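Local coordinates for protein hemolysin (Streptococcus suis, PDB 3HVN) that probably lyses host cells by binding cholesterol-containing membranes, changing conformation and inserting as an oligomeric pore, at residues A[61-66]-A[77-82]; A[286-291]-A[384-389]. The protein carries 1 engineered substitution. One frame throughout, in Å; residues are numbered along the deposited sequence.

How the contacts relate
From the N terminus, the chain reaches contact 1 first: residues 61-66 lead into strand 66-70, the chain turns, and 77-82 comes back on strand 73-88, closing a beta hairpin, with ten residues between the segments. Contact 2 opens only after contact 1 has closed, so the two follow in series, without nesting or crossing. It spans 92 residues, from the loop 286-291 to 384-389 on strand 376-401. That strand is the antiparallel neighbour of strand 73-88, and the main-chain bonds R78 with T386 and E80 with E384 join the contacts. The long central sheet thus carries the loop 61-66 at contact 1 and receives the helix-bearing region of the molecule at contact 2.

Contact 1 (A[61-66]-A[77-82])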
loop_
_atom_site.group_PDB
_atom_site.type_symbol
_atom_site.label_atom_id
_atom_site.label_comp_id
_atom_site.label_asym_id
_atom_site.label_seq_id
_atom_site.Cartn_x
_atom_site.Cartn_y
_atom_site.Cartn_z
ATOM N N ASN A 61 15.100 -6.959 -16.017
ATOM C CA ASN A 61 15.618 -5.637 -15.692
ATOM C C ASN A 61 14.715 -4.537 -16.240
ATOM O O ASN A 61 14.346 -4.561 -17.415
ATOM C CB ASN A 61 17.044 -5.465 -16.220
ATOM C CG ASN A 61 18.015 -6.466 -15.621
ATOM O OD1 ASN A 61 17.790 -7.675 -15.672
ATOM N ND2 ASN A 61 19.107 -5.965 -15.056
ATOM N N PRO A 62 14.357 -3.567 -15.388
ATOM C CA PRO A 62 13.446 -2.485 -15.780
ATOM C C PRO A 62 14.121 -1.474 -16.700
ATOM O O PRO A 62 15.303 -1.181 -16.521
ATOM C CB PRO A 62 13.092 -1.825 -14.448
ATOM C CG PRO A 62 14.238 -2.128 -13.550
ATOM C CD PRO A 62 14.845 -3.421 -14.005
ATOM N N PRO A 63 13.373 -0.947 -17.681
ATOM C CA PRO A 63 13.888 0.071 -18.601
ATOM C C PRO A 63 14.490 1.246 -17.838
ATOM O O PRO A 63 13.910 1.701 -16.853
ATOM C CB PRO A 63 12.636 0.518 -19.359
ATOM C CG PRO A 63 11.733 -0.664 -19.313
ATOM C CD PRO A 63 11.975 -1.308 -17.979
ATOM N N ALA A 64 15.644 1.723 -18.293
ATOM C CA ALA A 64 16.348 2.811 -17.624
ATOM C C ALA A 64 15.435 3.999 -17.340
ATOM O O ALA A 64 14.532 4.303 -18.122
ATOM C CB ALA A 64 17.548 3.248 -18.450
ATOM N N THR A 65 15.672 4.663 -16.213
ATOM C CA THR A 65 14.908 5.847 -15.840
ATOM C C THR A 65 15.012 6.896 -16.938
ATOM O O THR A 65 16.075 7.073 -17.535
ATOM C CB THR A 65 15.420 6.448 -14.520
ATOM O OG1 THR A 65 16.685 7.083 -14.740
ATOM C CG2 THR A 65 15.578 5.363 -13.467
ATOM N N THR A 66 13.913 7.592 -17.209
ATOM C CA THR A 66 13.895 8.565 -18.298
ATOM C C THR A 66 13.248 9.889 -17.905
ATOM O O THR A 66 12.687 10.021 -16.819
ATOM C CB THR A 66 13.178 8.008 -19.545
ATOM O OG1 THR A 66 11.853 7.592 -19.192
ATOM C CG2 THR A 66 13.943 6.823 -20.115
ATOM N N LEU A 77 10.748 9.795 -14.814
ATOM C CA LEU A 77 10.268 8.441 -14.573
ATOM C C LEU A 77 11.412 7.529 -14.140
ATOM O O LEU A 77 12.333 7.256 -14.915
ATOM C CB LEU A 77 9.579 7.887 -15.823
ATOM C CG LEU A 77 8.796 6.578 -15.679
ATOM C CD1 LEU A 77 7.754 6.452 -16.780
ATOM C CD2 LEU A 77 9.727 5.373 -15.674
ATOM N N ARG A 78 11.343 7.068 -12.895
ATOM C CA ARG A 78 12.348 6.167 -12.342
ATOM C C ARG A 78 11.704 4.893 -11.809
ATOM O O ARG A 78 11.007 4.918 -10.796
ATOM C CB ARG A 78 13.128 6.854 -11.219
ATOM C CG ARG A 78 13.855 8.121 -11.634
ATOM C CD ARG A 78 14.673 8.677 -10.479
ATOM N NE ARG A 78 15.319 9.942 -10.815
ATOM C CZ ARG A 78 16.120 10.612 -9.992
ATOM N NH1 ARG A 78 16.377 10.137 -8.780
ATOM N NH2 ARG A 78 16.666 11.757 -10.379
ATOM N N ARG A 79 11.940 3.781 -12.494
ATOM C CA ARG A 79 11.410 2.492 -12.064
ATOM C C ARG A 79 12.545 1.563 -11.645
ATOM O O ARG A 79 13.429 1.252 -12.444
ATOM C CB ARG A 79 10.577 1.855 -13.179
ATOM C CG ARG A 79 11.332 1.653 -14.484
ATOM C CD ARG A 79 10.402 1.208 -15.602
ATOM N NE ARG A 79 9.453 2.255 -15.970
ATOM C CZ ARG A 79 8.568 2.150 -16.955
ATOM N NH1 ARG A 79 8.504 1.040 -17.676
ATOM N NH2 ARG A 79 7.745 3.155 -17.219
ATOM N N GLU A 80 12.527 1.125 -10.390
ATOM C CA GLU A 80 13.591 0.259 -9.888
ATOM C C GLU A 80 13.089 -1.129 -9.501
ATOM O O GLU A 80 11.916 -1.313 -9.175
ATOM C CB GLU A 80 14.323 0.907 -8.709
ATOM C CG GLU A 80 13.539 0.922 -7.409
ATOM C CD GLU A 80 14.422 1.210 -6.209
ATOM O OE1 GLU A 80 15.618 0.852 -6.252
ATOM O OE2 GLU A 80 13.922 1.792 -5.224
ATOM N N LYS A 81 13.995 -2.099 -9.540
ATOM C CA LYS A 81 13.667 -3.488 -9.241
ATOM C C LYS A 81 13.802 -3.789 -7.751
ATOM O O LYS A 81 14.897 -3.723 -7.192
ATOM C CB LYS A 81 14.561 -4.420 -10.059
ATOM C CG LYS A 81 14.639 -5.845 -9.542
ATOM C CD LYS A 81 15.581 -6.674 -10.401
ATOM C CE LYS A 81 15.989 -7.960 -9.704
ATOM N NZ LYS A 81 16.838 -8.814 -10.580
ATOM N N LYS A 82 12.683 -4.118 -7.116
ATOM C CA LYS A 82 12.673 -4.442 -5.693
ATOM C C LYS A 82 12.166 -5.858 -5.441
ATOM O O LYS A 82 11.749 -6.555 -6.367
ATOM C CB LYS A 82 11.818 -3.439 -4.917
ATOM C CG LYS A 82 12.488 -2.098 -4.675
ATOM C CD LYS A 82 11.670 -1.245 -3.718
ATOM C CE LYS A 82 12.437 -0.008 -3.281
ATOM N NZ LYS A 82 11.664 0.812 -2.309
#
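T66 and L77 form a hydrogen-bonded antiparallel pair of the beta hairpin made by strands 66-70 and 73-88, in the long sheet that lies between the large sheet and the C-terminal beta sandwich of the elongated cytolysin. T66 N donates to L77 O at 2.8 Å, and L77 N returns the bond to T66 O at 2.8 Å and 151°. The two side chains lie alongside each other on one face of the sheet. Before T66 the pairing ends, and P62, P63 and T65 follow the strand by packing.

T65 sets its methyl CG2 against the base of R78, 3.5 Å from R78 CA, and the two side chains pass at a slant. R78 places CG beside its own backbone N (chi1 -59°), next to T65 CB, then runs fully extended until its guanidinium meets E422 by a salt bridge and Y416 by a hydrogen bond, both at the ends of strands 404-416 and 422-437, which belong to the four-stranded C-terminal sheet. A chi1 of 57° brings R79 CG within 3.5 Å of P63 O. P62 places CB and CG against R79 and touches I383 of strand 376-401. The side chain of K81 passes P62 at about a right angle, P62 CD lying 4.1 Å from K81 CB, while P62 CG sits 3.6 Å from R79 O.

Contact 2 (A[286-291]-A[384-389]); sequences SRSTQV and ETTSTV
S288 meets S387 because a chi1 of 62° sets its OG between its own backbone N and carbonyl carbon, and in R287 the bend at chi2 (-54°) carries R287 NE to 3.6 Å from V389 CB. Both arginine and serine lie in the loop leading to helix 291-300, in the region that in related cholesterol-dependent cytolysins holds helices which refold into membrane-inserting hairpins. Strand 376-401 of the long central sheet receives them. S288 OG donates to S387 O at 2.7 Å, with a C=O...donor angle of 164°, so the hydroxyl approaches the carbonyl almost end-on. It is the one hydrogen bond joining the segments. Beside it, T386 OG1 stands 3.6 Å from S288 CB.

R287 covers the next part of the strand with its aliphatic chain and guanidinium. S387 OG lies over one face of the guanidinium, 3.9 Å from R287 NE, whereas T388 C, the carbonyl carbon, lies at its edge. The arginine also touches V75 on the adjacent strand 73-88, spreading the contact across two strands. V389 crosses the R287 chain at about a right angle, bringing V389 CG1 within 3.5 Å of R287 CG.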
loop_
_atom_site.group_PDB
_atom_site.type_symbol
_atom_site.label_atom_id
_atom_site.label_comp_id
_atom_site.label_asym_id
_atom_site.label_seq_id
_atom_site.Cartn_x
_atom_site.Cartn_y
_atom_site.Cartn_z
ATOM N N SER A 286 -2.502 11.693 -8.523
ATOM C CA SER A 286 -1.527 12.522 -7.827
ATOM C C SER A 286 -0.103 12.108 -8.177
ATOM O O SER A 286 0.111 11.126 -8.888
ATOM C CB SER A 286 -1.738 12.433 -6.316
ATOM O OG SER A 286 -1.677 11.088 -5.874
ATOM N N ARG A 287 0.869 12.864 -7.675
ATOM C CA ARG A 287 2.275 12.547 -7.896
ATOM C C ARG A 287 2.825 11.652 -6.794
ATOM O O ARG A 287 2.067 11.046 -6.043
ATOM C CB ARG A 287 3.110 13.822 -8.013
ATOM C CG ARG A 287 3.330 14.271 -9.444
ATOM C CD ARG A 287 3.910 13.133 -10.267
ATOM N NE ARG A 287 4.067 13.487 -11.674
ATOM C CZ ARG A 287 3.082 13.458 -12.565
ATOM N NH1 ARG A 287 1.861 13.098 -12.195
ATOM N NH2 ARG A 287 3.317 13.794 -13.826
ATOM N N SER A 288 4.148 11.571 -6.705
ATOM C CA SER A 288 4.796 10.723 -5.712
ATOM C C SER A 288 5.169 11.516 -4.466
ATOM O O SER A 288 6.225 11.292 -3.872
ATOM C CB SER A 288 6.043 10.065 -6.306
ATOM O OG SER A 288 6.999 11.038 -6.687
ATOM N N THR A 289 4.301 12.441 -4.074
ATOM C CA THR A 289 4.558 13.280 -2.909
ATOM C C THR A 289 3.388 13.265 -1.927
ATOM O O THR A 289 2.308 13.774 -2.228
ATOM C CB THR A 289 4.864 14.736 -3.318
ATOM O OG1 THR A 289 5.883 14.750 -4.326
ATOM C CG2 THR A 289 5.337 15.540 -2.116
ATOM N N GLN A 290 3.617 12.672 -0.759
ATOM C CA GLN A 290 2.637 12.649 0.328
ATOM C C GLN A 290 1.465 11.697 0.067
ATOM O O GLN A 290 0.508 11.645 0.847
ATOM C CB GLN A 290 2.122 14.062 0.628
ATOM C CG GLN A 290 3.215 15.120 0.687
ATOM C CD GLN A 290 2.710 16.455 1.198
ATOM O OE1 GLN A 290 2.518 17.396 0.426
ATOM N NE2 GLN A 290 2.488 16.543 2.504
ATOM N N VAL A 291 1.551 10.939 -1.021
ATOM C CA VAL A 291 0.495 9.998 -1.386
ATOM C C VAL A 291 0.228 8.962 -0.298
ATOM O O VAL A 291 -0.896 8.834 0.178
ATOM C CB VAL A 291 0.807 9.273 -2.708
ATOM C CG1 VAL A 291 0.017 7.978 -2.804
ATOM C CG2 VAL A 291 0.496 10.175 -3.882
ATOM N N GLU A 384 9.164 -1.066 -8.728
ATOM C CA GLU A 384 8.618 0.156 -8.156
ATOM C C GLU A 384 8.832 1.310 -9.125
ATOM O O GLU A 384 9.968 1.702 -9.402
ATOM C CB GLU A 384 9.270 0.467 -6.808
ATOM C CG GLU A 384 8.865 1.813 -6.228
ATOM C CD GLU A 384 9.360 2.010 -4.808
ATOM O OE1 GLU A 384 9.457 1.011 -4.067
ATOM O OE2 GLU A 384 9.649 3.166 -4.432
ATOM N N THR A 385 7.732 1.843 -9.646
ATOM C CA THR A 385 7.793 2.924 -10.618
ATOM C C THR A 385 7.414 4.252 -9.976
ATOM O O THR A 385 6.247 4.491 -9.666
ATOM C CB THR A 385 6.859 2.661 -11.813
ATOM O OG1 THR A 385 7.041 1.319 -12.283
ATOM C CG2 THR A 385 7.153 3.636 -12.943
ATOM N N THR A 386 8.407 5.112 -9.776
ATOM C CA THR A 386 8.171 6.427 -9.193
ATOM C C THR A 386 8.522 7.540 -10.177
ATOM O O THR A 386 9.614 7.562 -10.748
ATOM C CB THR A 386 8.961 6.620 -7.882
ATOM O OG1 THR A 386 8.774 7.955 -7.399
ATOM C CG2 THR A 386 10.445 6.366 -8.103
ATOM N N SER A 387 7.581 8.458 -10.378
ATOM C CA SER A 387 7.791 9.589 -11.273
ATOM C C SER A 387 7.810 10.892 -10.483
ATOM O O SER A 387 7.332 10.946 -9.351
ATOM C CB SER A 387 6.698 9.639 -12.343
ATOM O OG SER A 387 5.420 9.833 -11.759
ATOM N N THR A 388 8.367 11.939 -11.083
ATOM C CA THR A 388 8.454 13.234 -10.420
ATOM C C THR A 388 8.174 14.372 -11.395
ATOM O O THR A 388 8.691 14.384 -12.510
ATOM C CB THR A 388 9.839 13.444 -9.783
ATOM O OG1 THR A 388 10.208 12.278 -9.038
ATOM C CG2 THR A 388 9.824 14.652 -8.858
ATOM N N VAL A 389 7.355 15.329 -10.973
ATOM C CA VAL A 389 7.016 16.462 -11.827
ATOM C C VAL A 389 7.837 17.697 -11.470
ATOM O O VAL A 389 7.977 18.047 -10.298
ATOM C CB VAL A 389 5.512 16.801 -11.754
ATOM C CG1 VAL A 389 5.119 17.184 -10.336
ATOM C CG2 VAL A 389 5.171 17.916 -12.730
#